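PDB 5U1T: separin from Saccharomyces cerevisiae, which cleaves the SCC1 subunit of cohesin as a caspase-like cysteine protease, letting chromosomes segregate at the onset of anaphase. Local coordinates for residues H1357-W1371 with L1377-L1391. Numbering follows the deposited sequence.
Sequences HTFLVVSSSCHLFPW and LKDLSITRVPSYVCL
Phe1359 is held between two groups. Leu1391 CD1, from helix 1388-1397, lies over the centre of one face in a CH-pi contact, 3.5 Å from the ring centroid, while His1357 CD2 sits over the opposite face. The His1357 ring in turn meets its partners at its edge: NE2 gives a nearly straight bond (167°), in the ring plane, to Thr1383 OG1 at 2.9 Å, and ND1 hydrogen-bonds with Ser1381 OG. With CG anti to the backbone N (chi1 -176°), the imidazole reaches Thr1383 in the neighbouring strand and Ser1381 just before it, two small hydroxyl residues that suit its two nitrogens. Gly1589 O is a further partner of Thr1383 OG1.

Strands 1357-1362 and 1382-1385 pair in parallel, and backbone hydrogen bonds run from the Thr1358 N–Ser1381 O pair to the Val1362 N–Val1385 O pair. Branched Val1361, beside Val1385, packs CG2 against Tyr1388 CE1 (3.8 Å), and on the other face Leu1360 CD1 meets Ile1382 CG2.

The guanidinium of Arg1384 has Trp1371 CD1 over one face and carbonyl oxygens round its rim. NH1 donates to a lone pair of His1367 O (2.8 Å, 172°), in both the guanidinium and carbonyl planes; NH2 reaches Phe1369 O (2.8 Å) along a more bent path. An extended chain from CG to NE, its CD resting on Val1362 CG2 (3.7 Å), carries the charge from the strand to the turn of 1366-1369, a span that suits arginine.

Glu1372 forms a salt bridge with Arg1384 NE, so this buried cation is met by a carboxylate as well as two carbonyls. Together they tie the loop after strand 1357-1362 to its parallel neighbour in a mixed sheet of the peptidase C50 region, where strand 1132-1139 also bonds to strand 1353-1362, and the nearby negative charge would be expected to stabilise the protonated guanidinium.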
ATOM      1  N   HIS A1357      53.710  20.006  15.481  1.00 70.27           N
ATOM      2  CA  HIS A1357      52.690  18.996  15.742  1.00 69.58           C
ATOM      3  C   HIS A1357      52.278  18.326  14.446  1.00 59.03           C
ATOM      4  O   HIS A1357      52.394  18.904  13.375  1.00 63.04           O
ATOM      5  CB  HIS A1357      51.470  19.628  16.437  1.00 72.20           C
ATOM      6  CG  HIS A1357      50.409  18.643  16.824  1.00 66.53           C
ATOM      7  ND1 HIS A1357      50.584  17.713  17.825  1.00 61.79           N
ATOM      8  CD2 HIS A1357      49.162  18.438  16.336  1.00 61.51           C
ATOM      9  CE1 HIS A1357      49.492  16.976  17.936  1.00 63.36           C
ATOM     10  NE2 HIS A1357      48.614  17.395  17.044  1.00 65.11           N
ATOM     11  N   THR A1358      51.800  17.099  14.554  1.00 59.23           N
ATOM     12  CA  THR A1358      51.337  16.361  13.396  1.00 62.90           C
ATOM     13  C   THR A1358      49.889  15.972  13.518  1.00 58.49           C
ATOM     14  O   THR A1358      49.514  15.223  14.420  1.00 58.92           O
ATOM     15  CB  THR A1358      52.155  15.097  13.192  1.00 61.46           C
ATOM     16  OG1 THR A1358      53.517  15.466  12.953  1.00 65.57           O
ATOM     17  CG2 THR A1358      51.620  14.299  12.021  1.00 51.07           C
ATOM     18  N   PHE A1359      49.075  16.480  12.604  1.00 61.22           N
ATOM     19  CA  PHE A1359      47.690  16.045  12.498  1.00 57.71           C
ATOM     20  C   PHE A1359      47.586  14.900  11.496  1.00 57.11           C
ATOM     21  O   PHE A1359      47.971  15.042  10.333  1.00 53.80           O
ATOM     22  CB  PHE A1359      46.781  17.210  12.099  1.00 58.31           C
ATOM     23  CG  PHE A1359      46.590  18.227  13.190  1.00 62.04           C
ATOM     24  CD1 PHE A1359      45.823  17.925  14.311  1.00 62.12           C
ATOM     25  CD2 PHE A1359      47.167  19.482  13.100  1.00 64.57           C
ATOM     26  CE1 PHE A1359      45.642  18.845  15.307  1.00 62.33           C
ATOM     27  CE2 PHE A1359      46.994  20.412  14.105  1.00 63.23           C
ATOM     28  CZ  PHE A1359      46.237  20.094  15.210  1.00 61.74           C
ATOM     29  N   LEU A1360      47.113  13.752  11.969  1.00 50.00           N
ATOM     30  CA  LEU A1360      46.775  12.636  11.089  1.00 54.24           C
ATOM     31  C   LEU A1360      45.293  12.634  10.744  1.00 54.41           C
ATOM     32  O   LEU A1360      44.445  12.304  11.579  1.00 56.13           O
ATOM     33  CB  LEU A1360      47.132  11.299  11.727  1.00 54.14           C
ATOM     34  CG  LEU A1360      48.588  10.954  11.969  1.00 54.37           C
ATOM     35  CD1 LEU A1360      48.659   9.585  12.609  1.00 53.28           C
ATOM     36  CD2 LEU A1360      49.324  10.992  10.657  1.00 52.88           C
ATOM     37  N   VAL A1361      44.976  13.017   9.520  1.00 50.11           N
ATOM     38  CA  VAL A1361      43.625  12.833   9.028  1.00 54.71           C
ATOM     39  C   VAL A1361      43.438  11.360   8.698  1.00 54.14           C
ATOM     40  O   VAL A1361      43.901  10.894   7.658  1.00 52.10           O
ATOM     41  CB  VAL A1361      43.357  13.681   7.801  1.00 56.25           C
ATOM     42  CG1 VAL A1361      41.934  13.460   7.300  1.00 57.35           C
ATOM     43  CG2 VAL A1361      43.620  15.131   8.115  1.00 53.47           C
ATOM     44  N   VAL A1362      42.785  10.631   9.594  1.00 46.31           N
ATOM     45  CA  VAL A1362      42.655   9.187   9.448  1.00 52.99           C
ATOM     46  C   VAL A1362      41.262   8.783   8.945  1.00 57.47           C
ATOM     47  O   VAL A1362      40.244   9.052   9.593  1.00 56.40           O
ATOM     48  CB  VAL A1362      42.958   8.475  10.782  1.00 53.88           C
ATOM     49  CG1 VAL A1362      42.838   6.965  10.624  1.00 53.65           C
ATOM     50  CG2 VAL A1362      44.370   8.862  11.269  1.00 59.06           C
ATOM     51  N   SER A1363      41.223   8.158   7.772  1.00 60.00           N
ATOM     52  CA  SER A1363      39.959   7.728   7.180  1.00 59.88           C
ATOM     53  C   SER A1363      39.358   6.620   8.031  1.00 59.22           C
ATOM     54  O   SER A1363      40.087   5.901   8.713  1.00 62.81           O
ATOM     55  CB  SER A1363      40.162   7.245   5.744  1.00 64.26           C
ATOM     56  OG  SER A1363      40.737   5.944   5.718  1.00 64.16           O
ATOM     57  N   SER A1364      38.036   6.485   7.998  1.00 57.17           N
ATOM     58  CA  SER A1364      37.366   5.457   8.785  1.00 58.12           C
ATOM     59  C   SER A1364      37.926   4.054   8.485  1.00 58.15           C
ATOM     60  O   SER A1364      38.038   3.219   9.386  1.00 52.57           O
ATOM     61  CB  SER A1364      35.834   5.504   8.553  1.00 62.55           C
ATOM     62  OG  SER A1364      35.440   5.119   7.237  1.00 59.34           O
ATOM     63  N   SER A1365      38.307   3.799   7.237  1.00 56.82           N
ATOM     64  CA  SER A1365      38.840   2.487   6.904  1.00 53.85           C
ATOM     65  C   SER A1365      40.185   2.239   7.584  1.00 65.52           C
ATOM     66  O   SER A1365      40.557   1.083   7.810  1.00 70.09           O
ATOM     67  CB  SER A1365      38.982   2.317   5.397  1.00 55.08           C
ATOM     68  OG  SER A1365      40.044   3.096   4.894  1.00 62.06           O
ATOM     69  N   CYS A1366      40.905   3.308   7.926  1.00 56.73           N
ATOM     70  CA  CYS A1366      42.225   3.159   8.525  1.00 56.32           C
ATOM     71  C   CYS A1366      42.254   3.390  10.035  1.00 55.71           C
ATOM     72  O   CYS A1366      43.289   3.232  10.668  1.00 54.41           O
ATOM     73  CB  CYS A1366      43.216   4.119   7.858  1.00 58.51           C
ATOM     74  SG  CYS A1366      43.540   3.801   6.109  1.00 59.40           S
ATOM     75  N   HIS A1367      41.118   3.761  10.609  1.00 56.26           N
ATOM     76  CA  HIS A1367      41.047   4.075  12.024  1.00 53.86           C
ATOM     77  C   HIS A1367      41.551   2.982  12.973  1.00 57.63           C
ATOM     78  O   HIS A1367      42.230   3.279  13.960  1.00 56.61           O
ATOM     79  CB  HIS A1367      39.623   4.407  12.395  1.00 55.47           C
ATOM     80  CG  HIS A1367      39.346   4.276  13.854  1.00 58.46           C
ATOM     81  ND1 HIS A1367      39.470   5.332  14.729  1.00 54.38           N
ATOM     82  CD2 HIS A1367      38.966   3.211  14.599  1.00 60.30           C
ATOM     83  CE1 HIS A1367      39.162   4.928  15.948  1.00 60.10           C
ATOM     84  NE2 HIS A1367      38.855   3.645  15.897  1.00 59.93           N
ATOM     85  N   LEU A1368      41.211   1.728  12.694  1.00 54.91           N
ATOM     86  CA  LEU A1368      41.548   0.637  13.607  1.00 56.57           C
ATOM     87  C   LEU A1368      43.038   0.458  13.822  1.00 56.18           C
ATOM     88  O   LEU A1368      43.444   0.015  14.889  1.00 64.86           O
ATOM     89  CB  LEU A1368      40.962  -0.695  13.126  1.00 59.76           C
ATOM     90  CG  LEU A1368      41.436  -1.345  11.816  1.00 66.34           C
ATOM     91  CD1 LEU A1368      41.113  -2.851  11.789  1.00 60.76           C
ATOM     92  CD2 LEU A1368      40.833  -0.641  10.597  1.00 58.79           C
ATOM     93  N   PHE A1369      43.858   0.774  12.824  1.00 56.64           N
ATOM     94  CA  PHE A1369      45.307   0.579  12.964  1.00 58.97           C
ATOM     95  C   PHE A1369      45.903   1.573  13.956  1.00 52.68           C
ATOM     96  O   PHE A1369      45.628   2.767  13.898  1.00 53.59           O
ATOM     97  CB  PHE A1369      46.018   0.698  11.609  1.00 55.95           C
ATOM     98  CG  PHE A1369      45.849  -0.506  10.728  1.00 59.17           C
ATOM     99  CD1 PHE A1369      46.609  -1.651  10.937  1.00 51.65           C
ATOM    100  CD2 PHE A1369      44.918  -0.500   9.681  1.00 64.05           C
ATOM    101  CE1 PHE A1369      46.450  -2.782  10.114  1.00 53.16           C
ATOM    102  CE2 PHE A1369      44.748  -1.630   8.856  1.00 58.51           C
ATOM    103  CZ  PHE A1369      45.521  -2.769   9.078  1.00 55.18           C
ATOM    104  N   PRO A1370      46.719   1.070  14.882  1.00 52.40           N
ATOM    105  CA  PRO A1370      47.415   1.934  15.838  1.00 53.56           C
ATOM    106  C   PRO A1370      48.630   2.595  15.188  1.00 52.66           C
ATOM    107  O   PRO A1370      49.765   2.279  15.540  1.00 54.05           O
ATOM    108  CB  PRO A1370      47.829   0.964  16.941  1.00 56.25           C
ATOM    109  CG  PRO A1370      48.008  -0.340  16.228  1.00 54.99           C
ATOM    110  CD  PRO A1370      47.004  -0.357  15.107  1.00 52.45           C
ATOM    111  N   TRP A1371      48.380   3.500  14.244  1.00 51.83           N
ATOM    112  CA  TRP A1371      49.441   4.123  13.463  1.00 54.48           C
ATOM    113  C   TRP A1371      50.512   4.736  14.354  1.00 57.95           C
ATOM    114  O   TRP A1371      51.711   4.605  14.092  1.00 55.16           O
ATOM    115  CB  TRP A1371      48.873   5.196  12.530  1.00 51.89           C
ATOM    116  CG  TRP A1371      47.929   4.657  11.519  1.00 55.25           C
ATOM    117  CD1 TRP A1371      46.579   4.846  11.482  1.00 53.54           C
ATOM    118  CD2 TRP A1371      48.246   3.816  10.405  1.00 58.02           C
ATOM    119  NE1 TRP A1371      46.047   4.187  10.419  1.00 59.94           N
ATOM    120  CE2 TRP A1371      47.042   3.544   9.739  1.00 55.60           C
ATOM    121  CE3 TRP A1371      49.436   3.277   9.895  1.00 60.03           C
ATOM    122  CZ2 TRP A1371      46.985   2.752   8.587  1.00 57.27           C
ATOM    123  CZ3 TRP A1371      49.376   2.484   8.746  1.00 49.66           C
ATOM    124  CH2 TRP A1371      48.162   2.232   8.115  1.00 54.91           C
ATOM    125  N   LEU A1377      56.558   6.908  14.122  1.00 57.05           N
ATOM    126  CA  LEU A1377      55.500   7.790  14.628  1.00 54.65           C
ATOM    127  C   LEU A1377      55.495   7.882  16.154  1.00 57.54           C
ATOM    128  O   LEU A1377      55.102   8.904  16.700  1.00 52.37           O
ATOM    129  CB  LEU A1377      54.122   7.330  14.139  1.00 52.78           C
ATOM    130  CG  LEU A1377      53.886   7.490  12.635  1.00 55.74           C
ATOM    131  CD1 LEU A1377      52.444   7.207  12.255  1.00 58.75           C
ATOM    132  CD2 LEU A1377      54.324   8.877  12.160  1.00 54.19           C
ATOM    133  N   LYS A1378      55.978   6.833  16.821  1.00 53.02           N
ATOM    134  CA  LYS A1378      55.789   6.662  18.261  1.00 58.32           C
ATOM    135  C   LYS A1378      56.388   7.762  19.146  1.00 60.88           C
ATOM    136  O   LYS A1378      55.974   7.929  20.297  1.00 69.03           O
ATOM    137  CB  LYS A1378      56.325   5.292  18.693  1.00 59.29           C
ATOM    138  CG  LYS A1378      57.799   5.191  18.893  1.00 62.52           C
ATOM    139  CD  LYS A1378      58.204   3.725  18.871  1.00 70.55           C
ATOM    140  CE  LYS A1378      59.729   3.556  19.055  1.00 84.26           C
ATOM    141  NZ  LYS A1378      60.278   2.239  18.524  1.00 81.22           N
ATOM    142  N   ASP A1379      57.325   8.538  18.617  1.00 64.09           N
ATOM    143  CA  ASP A1379      57.912   9.615  19.406  1.00 63.02           C
ATOM    144  C   ASP A1379      57.388  10.996  19.002  1.00 60.94           C
ATOM    145  O   ASP A1379      57.880  12.008  19.482  1.00 64.26           O
ATOM    146  CB  ASP A1379      59.442   9.573  19.297  1.00 63.25           C
ATOM    147  CG  ASP A1379      60.040   8.303  19.908  1.00 68.46           C
ATOM    148  OD1 ASP A1379      59.566   7.873  20.986  1.00 73.63           O
ATOM    149  OD2 ASP A1379      60.982   7.733  19.315  1.00 77.95           O
ATOM    150  N   LEU A1380      56.381  11.039  18.139  1.00 58.80           N
ATOM    151  CA  LEU A1380      55.881  12.313  17.615  1.00 63.56           C
ATOM    152  C   LEU A1380      54.664  12.837  18.382  1.00 60.10           C
ATOM    153  O   LEU A1380      53.853  12.067  18.876  1.00 68.46           O
ATOM    154  CB  LEU A1380      55.520  12.180  16.121  1.00 57.99           C
ATOM    155  CG  LEU A1380      56.573  11.867  15.041  1.00 56.41           C
ATOM    156  CD1 LEU A1380      56.151  12.454  13.705  1.00 51.18           C
ATOM    157  CD2 LEU A1380      57.946  12.357  15.411  1.00 49.57           C
ATOM    158  N   SER A1381      54.531  14.152  18.476  1.00 62.94           N
ATOM    159  CA  SER A1381      53.299  14.723  18.995  1.00 62.18           C
ATOM    160  C   SER A1381      52.199  14.622  17.959  1.00 61.38           C
ATOM    161  O   SER A1381      52.237  15.318  16.946  1.00 61.01           O
ATOM    162  CB  SER A1381      53.486  16.182  19.379  1.00 68.75           C
ATOM    163  OG  SER A1381      52.221  16.810  19.542  1.00 73.36           O
ATOM    164  N   ILE A1382      51.206  13.778  18.219  1.00 60.68           N
ATOM    165  CA  ILE A1382      50.171  13.519  17.225  1.00 64.59           C
ATOM    166  C   ILE A1382      48.757  13.499  17.806  1.00 62.93           C
ATOM    167  O   ILE A1382      48.510  12.884  18.846  1.00 61.44           O
ATOM    168  CB  ILE A1382      50.417  12.159  16.521  1.00 62.16           C
ATOM    169  CG1 ILE A1382      51.754  12.159  15.784  1.00 56.89           C
ATOM    170  CG2 ILE A1382      49.279  11.808  15.576  1.00 61.49           C
ATOM    171  CD1 ILE A1382      52.111  10.819  15.203  1.00 54.22           C
ATOM    172  N   THR A1383      47.833  14.177  17.133  1.00 63.00           N
ATOM    173  CA  THR A1383      46.410  13.901  17.306  1.00 60.48           C
ATOM    174  C   THR A1383      45.828  13.465  15.966  1.00 56.31           C
ATOM    175  O   THR A1383      46.319  13.852  14.914  1.00 54.27           O
ATOM    176  CB  THR A1383      45.625  15.116  17.839  1.00 57.54           C
ATOM    177  OG1 THR A1383      45.941  16.282  17.065  1.00 51.88           O
ATOM    178  CG2 THR A1383      45.966  15.374  19.281  1.00 60.57           C
ATOM    179  N   ARG A1384      44.776  12.653  16.026  1.00 61.23           N
ATOM    180  CA  ARG A1384      43.990  12.285  14.855  1.00 56.25           C
ATOM    181  C   ARG A1384      42.852  13.253  14.584  1.00 57.15           C
ATOM    182  O   ARG A1384      42.328  13.899  15.485  1.00 51.23           O
ATOM    183  CB  ARG A1384      43.414  10.892  15.020  1.00 52.81           C
ATOM    184  CG  ARG A1384      44.436   9.828  15.177  1.00 52.47           C
ATOM    185  CD  ARG A1384      43.806   8.523  14.882  1.00 49.54           C
ATOM    186  NE  ARG A1384      44.696   7.413  15.153  1.00 49.28           N
ATOM    187  CZ  ARG A1384      44.368   6.153  14.929  1.00 53.89           C
ATOM    188  NH1 ARG A1384      43.181   5.864  14.419  1.00 58.16           N
ATOM    189  NH2 ARG A1384      45.221   5.185  15.208  1.00 56.88           N
ATOM    190  N   VAL A1385      42.461  13.335  13.321  1.00 57.01           N
ATOM    191  CA  VAL A1385      41.305  14.135  12.945  1.00 59.04           C
ATOM    192  C   VAL A1385      40.552  13.383  11.843  1.00 60.16           C
ATOM    193  O   VAL A1385      41.159  12.651  11.081  1.00 62.01           O
ATOM    194  CB  VAL A1385      41.749  15.549  12.505  1.00 57.31           C
ATOM    195  CG1 VAL A1385      41.016  15.991  11.279  1.00 58.55           C
ATOM    196  CG2 VAL A1385      41.576  16.542  13.644  1.00 54.57           C
ATOM    197  N   PRO A1386      39.219  13.499  11.795  1.00 64.71           N
ATOM    198  CA  PRO A1386      38.524  12.738  10.745  1.00 57.37           C
ATOM    199  C   PRO A1386      38.465  13.427   9.371  1.00 57.18           C
ATOM    200  O   PRO A1386      38.178  12.732   8.397  1.00 63.22           O
ATOM    201  CB  PRO A1386      37.117  12.556  11.327  1.00 61.83           C
ATOM    202  CG  PRO A1386      36.940  13.687  12.281  1.00 60.55           C
ATOM    203  CD  PRO A1386      38.295  14.000  12.834  1.00 61.88           C
ATOM    204  N   SER A1387      38.757  14.725   9.277  1.00 59.36           N
ATOM    205  CA  SER A1387      38.740  15.425   7.985  1.00 56.82           C
ATOM    206  C   SER A1387      39.339  16.843   8.026  1.00 55.04           C
ATOM    207  O   SER A1387      39.475  17.426   9.095  1.00 57.49           O
ATOM    208  CB  SER A1387      37.303  15.513   7.475  1.00 57.89           C
ATOM    209  OG  SER A1387      36.550  16.389   8.294  1.00 58.50           O
ATOM    210  N   TYR A1388      39.657  17.421   6.869  1.00 54.35           N
ATOM    211  CA  TYR A1388      40.153  18.804   6.821  1.00 56.60           C
ATOM    212  C   TYR A1388      39.145  19.806   7.366  1.00 63.79           C
ATOM    213  O   TYR A1388      39.524  20.832   7.959  1.00 67.41           O
ATOM    214  CB  TYR A1388      40.515  19.237   5.394  1.00 58.64           C
ATOM    215  CG  TYR A1388      41.689  18.527   4.773  1.00 61.91           C
ATOM    216  CD1 TYR A1388      42.671  17.946   5.560  1.00 61.98           C
ATOM    217  CD2 TYR A1388      41.810  18.434   3.391  1.00 63.27           C
ATOM    218  CE1 TYR A1388      43.742  17.289   4.995  1.00 66.46           C
ATOM    219  CE2 TYR A1388      42.876  17.778   2.816  1.00 69.86           C
ATOM    220  CZ  TYR A1388      43.843  17.206   3.624  1.00 63.82           C
ATOM    221  OH  TYR A1388      44.916  16.547   3.064  1.00 70.29           O
ATOM    222  N   VAL A1389      37.863  19.526   7.137  1.00 64.94           N
ATOM    223  CA  VAL A1389      36.811  20.446   7.545  1.00 64.54           C
ATOM    224  C   VAL A1389      36.683  20.455   9.064  1.00 61.06           C
ATOM    225  O   VAL A1389      36.432  21.502   9.663  1.00 67.87           O
ATOM    226  CB  VAL A1389      35.444  20.096   6.896  1.00 65.26           C
ATOM    227  CG1 VAL A1389      34.349  21.024   7.428  1.00 61.76           C
ATOM    228  CG2 VAL A1389      35.527  20.190   5.368  1.00 64.21           C
ATOM    229  N   CYS A1390      36.884  19.300   9.687  1.00 52.11           N
ATOM    230  CA  CYS A1390      36.821  19.226  11.141  1.00 57.44           C
ATOM    231  C   CYS A1390      38.046  19.899  11.797  1.00 67.54           C
ATOM    232  O   CYS A1390      37.918  20.671  12.766  1.00 64.67           O
ATOM    233  CB  CYS A1390      36.713  17.769  11.600  1.00 54.21           C
ATOM    234  SG  CYS A1390      36.750  17.605  13.401  1.00 64.12           S
ATOM    235  N   LEU A1391      39.227  19.598  11.266  1.00 67.11           N
ATOM    236  CA  LEU A1391      40.432  20.237  11.724  1.00 65.76           C
ATOM    237  C   LEU A1391      40.278  21.757  11.623  1.00 66.44           C
ATOM    238  O   LEU A1391      40.510  22.474  12.604  1.00 65.59           O
ATOM    239  CB  LEU A1391      41.646  19.750  10.920  1.00 69.00           C
ATOM    240  CG  LEU A1391      42.995  20.356  11.326  1.00 65.73           C
ATOM    241  CD1 LEU A1391      43.299  20.059  12.793  1.00 58.67           C
ATOM    242  CD2 LEU A1391      44.131  19.879  10.413  1.00 64.51           C
TER